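Local coordinates for putative uncharacterized protein (Mycobacterium tuberculosis, PDB 3I7T), which is of unknown function but belongs to the trimeric RidA (YjgF/YER057c/UK114) family, whose members probably bind small ligands in clefts between subunits, at residues A[72-75]-A[76-80]; A[61-64]-A[65-68]; A[105-108]-A[109-112]. All coordinates share one frame; numbering follows the deposited sequence.

Contact 1: A[72-75]-A[76-80]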
# COMPACT_ATOMS: atom_id res chain seq x y z
N TYR A 72 -1.78 1.75 -9.61
CA TYR A 72 -3.05 1.12 -9.94
C TYR A 72 -3.45 1.51 -11.36
O TYR A 72 -3.52 2.70 -11.68
CB TYR A 72 -4.15 1.60 -8.99
CG TYR A 72 -3.79 1.49 -7.53
CD1 TYR A 72 -3.90 0.28 -6.86
CD2 TYR A 72 -3.33 2.60 -6.82
CE1 TYR A 72 -3.56 0.17 -5.52
CE2 TYR A 72 -2.99 2.49 -5.48
CZ TYR A 72 -3.11 1.27 -4.83
OH TYR A 72 -2.78 1.14 -3.49
N VAL A 73 -3.75 0.51 -12.18
CA VAL A 73 -4.20 0.76 -13.53
C VAL A 73 -5.54 0.09 -13.80
O VAL A 73 -5.87 -0.93 -13.17
CB VAL A 73 -3.17 0.31 -14.57
CG1 VAL A 73 -1.95 1.20 -14.52
CG2 VAL A 73 -2.80 -1.18 -14.36
N THR A 74 -6.32 0.64 -14.73
CA THR A 74 -7.58 0.00 -15.05
C THR A 74 -7.40 -1.06 -16.15
O THR A 74 -8.27 -1.90 -16.34
CB THR A 74 -8.71 1.02 -15.40
OG1 THR A 74 -8.33 1.84 -16.52
CG2 THR A 74 -9.04 1.89 -14.19
N ASP A 75 -6.28 -1.02 -16.85
CA ASP A 75 -6.00 -2.05 -17.85
C ASP A 75 -4.53 -2.43 -17.83
O ASP A 75 -3.70 -1.75 -18.45
CB ASP A 75 -6.39 -1.59 -19.24
CG ASP A 75 -6.13 -2.65 -20.30
OD1 ASP A 75 -5.46 -3.65 -19.96
OD2 ASP A 75 -6.61 -2.48 -21.44
N ILE A 76 -4.21 -3.49 -17.11
CA ILE A 76 -2.81 -3.85 -16.90
C ILE A 76 -2.16 -4.39 -18.19
O ILE A 76 -0.93 -4.54 -18.27
CB ILE A 76 -2.62 -4.86 -15.72
CG1 ILE A 76 -1.21 -4.74 -15.13
CG2 ILE A 76 -2.96 -6.29 -16.15
CD1 ILE A 76 -1.10 -5.26 -13.74
N SER A 77 -2.97 -4.67 -19.20
CA SER A 77 -2.40 -5.07 -20.48
C SER A 77 -1.65 -3.89 -21.10
O SER A 77 -0.87 -4.06 -22.05
CB SER A 77 -3.47 -5.62 -21.43
OG SER A 77 -4.17 -4.59 -22.10
N ARG A 78 -1.87 -2.69 -20.56
CA ARG A 78 -1.17 -1.50 -21.03
C ARG A 78 0.01 -1.13 -20.13
O ARG A 78 0.41 0.03 -20.08
CB ARG A 78 -2.14 -0.32 -21.17
CG ARG A 78 -3.26 -0.57 -22.18
CD ARG A 78 -4.07 0.70 -22.46
NE ARG A 78 -4.97 1.04 -21.36
CZ ARG A 78 -5.70 2.15 -21.29
NH1 ARG A 78 -5.63 3.07 -22.27
NH2 ARG A 78 -6.50 2.36 -20.26
N TRP A 79 0.57 -2.12 -19.43
CA TRP A 79 1.63 -1.87 -18.46
C TRP A 79 2.87 -1.22 -19.07
O TRP A 79 3.60 -0.51 -18.38
CB TRP A 79 2.02 -3.15 -17.71
CG TRP A 79 2.73 -4.18 -18.55
CD1 TRP A 79 2.15 -5.19 -19.26
CD2 TRP A 79 4.14 -4.30 -18.75
NE1 TRP A 79 3.11 -5.94 -19.90
CE2 TRP A 79 4.34 -5.41 -19.61
CE3 TRP A 79 5.25 -3.58 -18.31
CZ2 TRP A 79 5.61 -5.82 -20.02
CZ3 TRP A 79 6.52 -3.99 -18.72
CH2 TRP A 79 6.68 -5.10 -19.58
N ARG A 80 3.11 -1.45 -20.36
CA ARG A 80 4.29 -0.90 -21.00
C ARG A 80 4.25 0.59 -21.23
O ARG A 80 5.26 1.26 -21.10
CB ARG A 80 4.60 -1.62 -22.30
CG ARG A 80 5.63 -2.70 -22.13
CD ARG A 80 6.07 -3.28 -23.45
NE ARG A 80 6.90 -4.46 -23.21
CZ ARG A 80 8.15 -4.41 -22.79
NH1 ARG A 80 8.74 -3.23 -22.57
NH2 ARG A 80 8.83 -5.53 -22.58
O HOH W 1 -5.63 1.67 -17.51
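V73, the last residue of strand 66-73, meets I76 through its CG2 methyl, which rests 3.7 Å from I76 CA and also faces I76 CB and CG1, an apolar touch just where the chain leaves the sheet. T74 follows, and its hydroxyl works through a water: water 1 lies 2.9 Å from T74 OG1 and accepts a bond from R78 NH2, so the two side chains, lying side by side, are bridged.

D75 carries most of the contact. With CG anti to the backbone N (chi1 -179°), its carboxylate swings forward to the start of the next turn. OD1 accepts twice, from S77 N at 2.8 Å and from S77 OG at 2.7 Å; the first bond closes an Asx turn. The hydroxyl comes on the syn side and the amide on the anti side, both about 30° out of the carboxylate plane and from one face of it, a grip that fixes its rotation. D75 O takes R78 N at 2.9 Å (N-H...O 159°), which closes the turn immediately before helix 79-90. The R78 side chain crosses D75 at about a right angle. OD2 stands 3.9 Å from R78 NE, well out of the guanidinium plane, so this long salt bridge is one of charge alone: no N-H points at OD2, and the buried NE has no hydrogen-bond partner in the model. R78 NH1 makes its salt bridge with D40.

Together these bonds shape the connection from strand 66-73 into helix 79-90, the first half of a beta-alpha-beta unit completed by strand 99-101. E101 of that strand accepts from I76 N, helix 41-58 reaches V73 and R78 through I41, and W79 meets F13 of the second subunit.

Contact 2: A[61-64]-A[65-68]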
# COMPACT_ATOMS: atom_id res chain seq x y z
N ALA A 61 11.20 17.50 -0.55
CA ALA A 61 11.73 16.26 -1.10
C ALA A 61 11.76 16.31 -2.62
O ALA A 61 11.09 17.15 -3.23
CB ALA A 61 10.90 15.07 -0.64
N THR A 62 12.50 15.38 -3.22
CA THR A 62 12.60 15.28 -4.68
C THR A 62 12.31 13.84 -5.11
O THR A 62 12.22 12.94 -4.26
CB THR A 62 14.00 15.72 -5.25
OG1 THR A 62 14.99 14.73 -4.94
CG2 THR A 62 14.47 17.07 -4.68
N LEU A 63 12.16 13.61 -6.41
CA LEU A 63 12.00 12.24 -6.89
C LEU A 63 13.13 11.31 -6.43
O LEU A 63 12.90 10.12 -6.21
CB LEU A 63 11.90 12.21 -8.41
CG LEU A 63 10.60 12.86 -8.89
CD1 LEU A 63 10.64 13.06 -10.40
CD2 LEU A 63 9.42 12.00 -8.47
N ALA A 64 14.35 11.84 -6.32
CA ALA A 64 15.50 11.05 -5.87
C ALA A 64 15.35 10.53 -4.43
O ALA A 64 16.14 9.69 -3.98
CB ALA A 64 16.77 11.88 -5.98
N ASP A 65 14.35 11.03 -3.71
CA ASP A 65 14.12 10.55 -2.34
C ASP A 65 13.11 9.40 -2.28
O ASP A 65 12.96 8.74 -1.24
CB ASP A 65 13.65 11.69 -1.42
CG ASP A 65 14.69 12.75 -1.22
OD1 ASP A 65 15.86 12.40 -0.97
OD2 ASP A 65 14.33 13.94 -1.31
N VAL A 66 12.39 9.20 -3.38
CA VAL A 66 11.33 8.20 -3.45
C VAL A 66 11.89 6.76 -3.34
O VAL A 66 12.80 6.37 -4.08
CB VAL A 66 10.52 8.38 -4.76
CG1 VAL A 66 9.57 7.19 -5.00
CG2 VAL A 66 9.77 9.72 -4.72
N VAL A 67 11.38 5.99 -2.38
CA VAL A 67 11.87 4.63 -2.17
C VAL A 67 10.84 3.62 -2.66
O VAL A 67 11.18 2.46 -2.94
CB VAL A 67 12.20 4.32 -0.68
CG1 VAL A 67 13.41 5.18 -0.19
CG2 VAL A 67 10.98 4.53 0.21
N ARG A 68 9.59 4.05 -2.73
CA ARG A 68 8.51 3.19 -3.22
C ARG A 68 7.46 3.94 -4.03
O ARG A 68 7.02 5.03 -3.64
CB ARG A 68 7.81 2.45 -2.06
CG ARG A 68 6.61 1.61 -2.56
CD ARG A 68 5.70 1.03 -1.45
NE ARG A 68 6.37 0.15 -0.48
CZ ARG A 68 6.57 -1.16 -0.65
NH1 ARG A 68 6.21 -1.77 -1.78
NH2 ARG A 68 7.15 -1.87 0.30
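A short 3-10 turn at L63-D65, flanked by T62 and V66, delivers the chain from the loop after helix 41-58 into strand 66-73, and D65 ties its end back to its beginning in what resembles one half of a capping box. Two successive backbone bonds, each spanning three residues, establish the 3-10 character: D65 N donates to T62 O at 2.9 Å, and V66 N to L63 O at 3.0 Å.

The D65 side chain adds a return link. Its CG lies anti to the carbonyl carbon and beside the backbone N (chi1 -65°), which turns the carboxylate back along the turn. There OD2 accepts from T62 N at 3.0 Å with a nearly straight bond (N-H...O 163°), met on the anti side and tilted 29° from the carboxylate plane. The reciprocal bond of a full box is not made, because T62 OG1 stays 4.0 Å from D65 N. T62 and D65 still grip each other in both directions, backbone amide to carboxylate and backbone amide to carbonyl. OD2 also lies 3.5 Å from A61 CA and 3.7 Å from its CB. T62 OG1 accepts a weak bond from A64 N, the closure of an ST turn.

Facing inward, L63 and V66 join apolar neighbours: both touch L56 of helix 41-58 and F90 of helix 79-90, so the turn closes over the ends of two helices. Strand 66-73 then starts irregularly, for V67 and R68 both face D117 of the same chain, a classic beta bulge; R68 goes on to a salt bridge with D117 of the second subunit. On the turn itself, V66 CB lies 3.3 Å from L63 O, with CG2 close behind at 3.5 Å from that same oxygen.

Contact 3: A[105-108]-A[109-112]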
# COMPACT_ATOMS: atom_id res chain seq x y z
N LEU A 105 -11.09 3.50 -10.81
CA LEU A 105 -10.57 4.59 -9.98
C LEU A 105 -11.73 5.55 -9.68
O LEU A 105 -12.86 5.30 -10.08
CB LEU A 105 -9.38 5.30 -10.67
CG LEU A 105 -8.21 4.37 -11.01
CD1 LEU A 105 -7.23 5.00 -11.99
CD2 LEU A 105 -7.49 3.86 -9.75
N ILE A 106 -11.45 6.65 -8.98
CA ILE A 106 -12.50 7.55 -8.47
C ILE A 106 -13.44 8.12 -9.55
O ILE A 106 -14.59 8.47 -9.26
CB ILE A 106 -11.88 8.71 -7.66
CG1 ILE A 106 -12.96 9.45 -6.88
CG2 ILE A 106 -11.08 9.64 -8.58
CD1 ILE A 106 -13.32 8.77 -5.60
N ALA A 107 -12.95 8.21 -10.78
CA ALA A 107 -13.76 8.68 -11.91
C ALA A 107 -13.48 7.82 -13.13
O ALA A 107 -12.36 7.31 -13.28
CB ALA A 107 -13.46 10.14 -12.21
N PRO A 108 -14.48 7.64 -14.00
CA PRO A 108 -14.39 6.63 -15.05
C PRO A 108 -13.33 6.92 -16.13
O PRO A 108 -12.87 5.98 -16.79
CB PRO A 108 -15.80 6.58 -15.66
CG PRO A 108 -16.60 7.68 -15.00
CD PRO A 108 -15.71 8.46 -14.09
N GLY A 109 -12.95 8.18 -16.31
CA GLY A 109 -11.95 8.52 -17.33
C GLY A 109 -10.52 8.39 -16.83
O GLY A 109 -9.56 8.57 -17.59
N LEU A 110 -10.37 8.08 -15.55
CA LEU A 110 -9.06 8.00 -14.90
C LEU A 110 -8.52 6.58 -15.03
O LEU A 110 -9.20 5.62 -14.65
CB LEU A 110 -9.17 8.42 -13.43
CG LEU A 110 -9.70 9.86 -13.30
CD1 LEU A 110 -9.74 10.31 -11.85
CD2 LEU A 110 -8.84 10.80 -14.14
N LEU A 111 -7.31 6.46 -15.57
CA LEU A 111 -6.80 5.18 -16.04
C LEU A 111 -5.65 4.65 -15.21
O LEU A 111 -5.25 3.49 -15.34
CB LEU A 111 -6.32 5.34 -17.48
CG LEU A 111 -7.40 5.81 -18.45
CD1 LEU A 111 -6.79 6.00 -19.83
CD2 LEU A 111 -8.57 4.83 -18.48
N VAL A 112 -5.11 5.51 -14.37
CA VAL A 112 -3.92 5.19 -13.58
C VAL A 112 -3.89 6.06 -12.33
O VAL A 112 -4.26 7.23 -12.37
CB VAL A 112 -2.60 5.33 -14.41
CG1 VAL A 112 -2.44 6.72 -14.99
CG2 VAL A 112 -1.39 4.99 -13.55
O HOH W 2 -11.42 4.86 -13.46
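L110 N donates to A107 O at 3.1 Å (N-H...O 158°), the bond that closes a type I beta turn with P108 and G109 at its corner. Over this bond the side chain of L110 folds back on the incoming arm: its CG stands anti to the carbonyl carbon (chi1 -59°), and from there the CD1 methyl touches both I106 CG2, 3.6 Å away, and A107 CB, at 3.7 Å. I106 and L110 point the same way, side by side.

Water 2 bridges the two arms. It accepts from L105 N at 3.0 Å and donates to A107 O and L110 O, each at 2.6 Å. A107 O is therefore held by two donors, and the water links three backbone positions of the loop with no direct bond between L105 and L110.

Further out, L105 leans across to the departing chain, with CB 4.2 Å from L110 CB. Its CD1 comes within 3.2 Å of V112 N, a buried amide that has no partner in the model.

Q44 of helix 41-58 then fastens the outgoing arm, accepting from L111 N and donating to G109 O. L105 packs on Y72 of strand 66-73 and on V100 of the third subunit, I106 packs on W79 of that subunit, and V112, the first residue of strand 112-119, packs on I71 and V73 of strand 66-73.

Contacts 2 and 1 lie at the two ends of strand 66-73, their centres 23 Å apart: 61-68 brings the chain into the strand and 72-80 takes it out. Contact 3 runs into the start of strand 112-119 and sits beside contact 1, centres 12 Å apart. These two touch directly: T74 N is 3.1 Å from L111 O, a probable hydrogen bond, and R78 NH2 lies 3.7 Å from L111 CD1. Contact 2 is remote from contact 3, with nearest atoms about 13 Å apart. All three reach other subunits of the trimer. I106 of one subunit packs on W79 of another, consistent with the family's intersubunit clefts, although no ligand or active site is identified here.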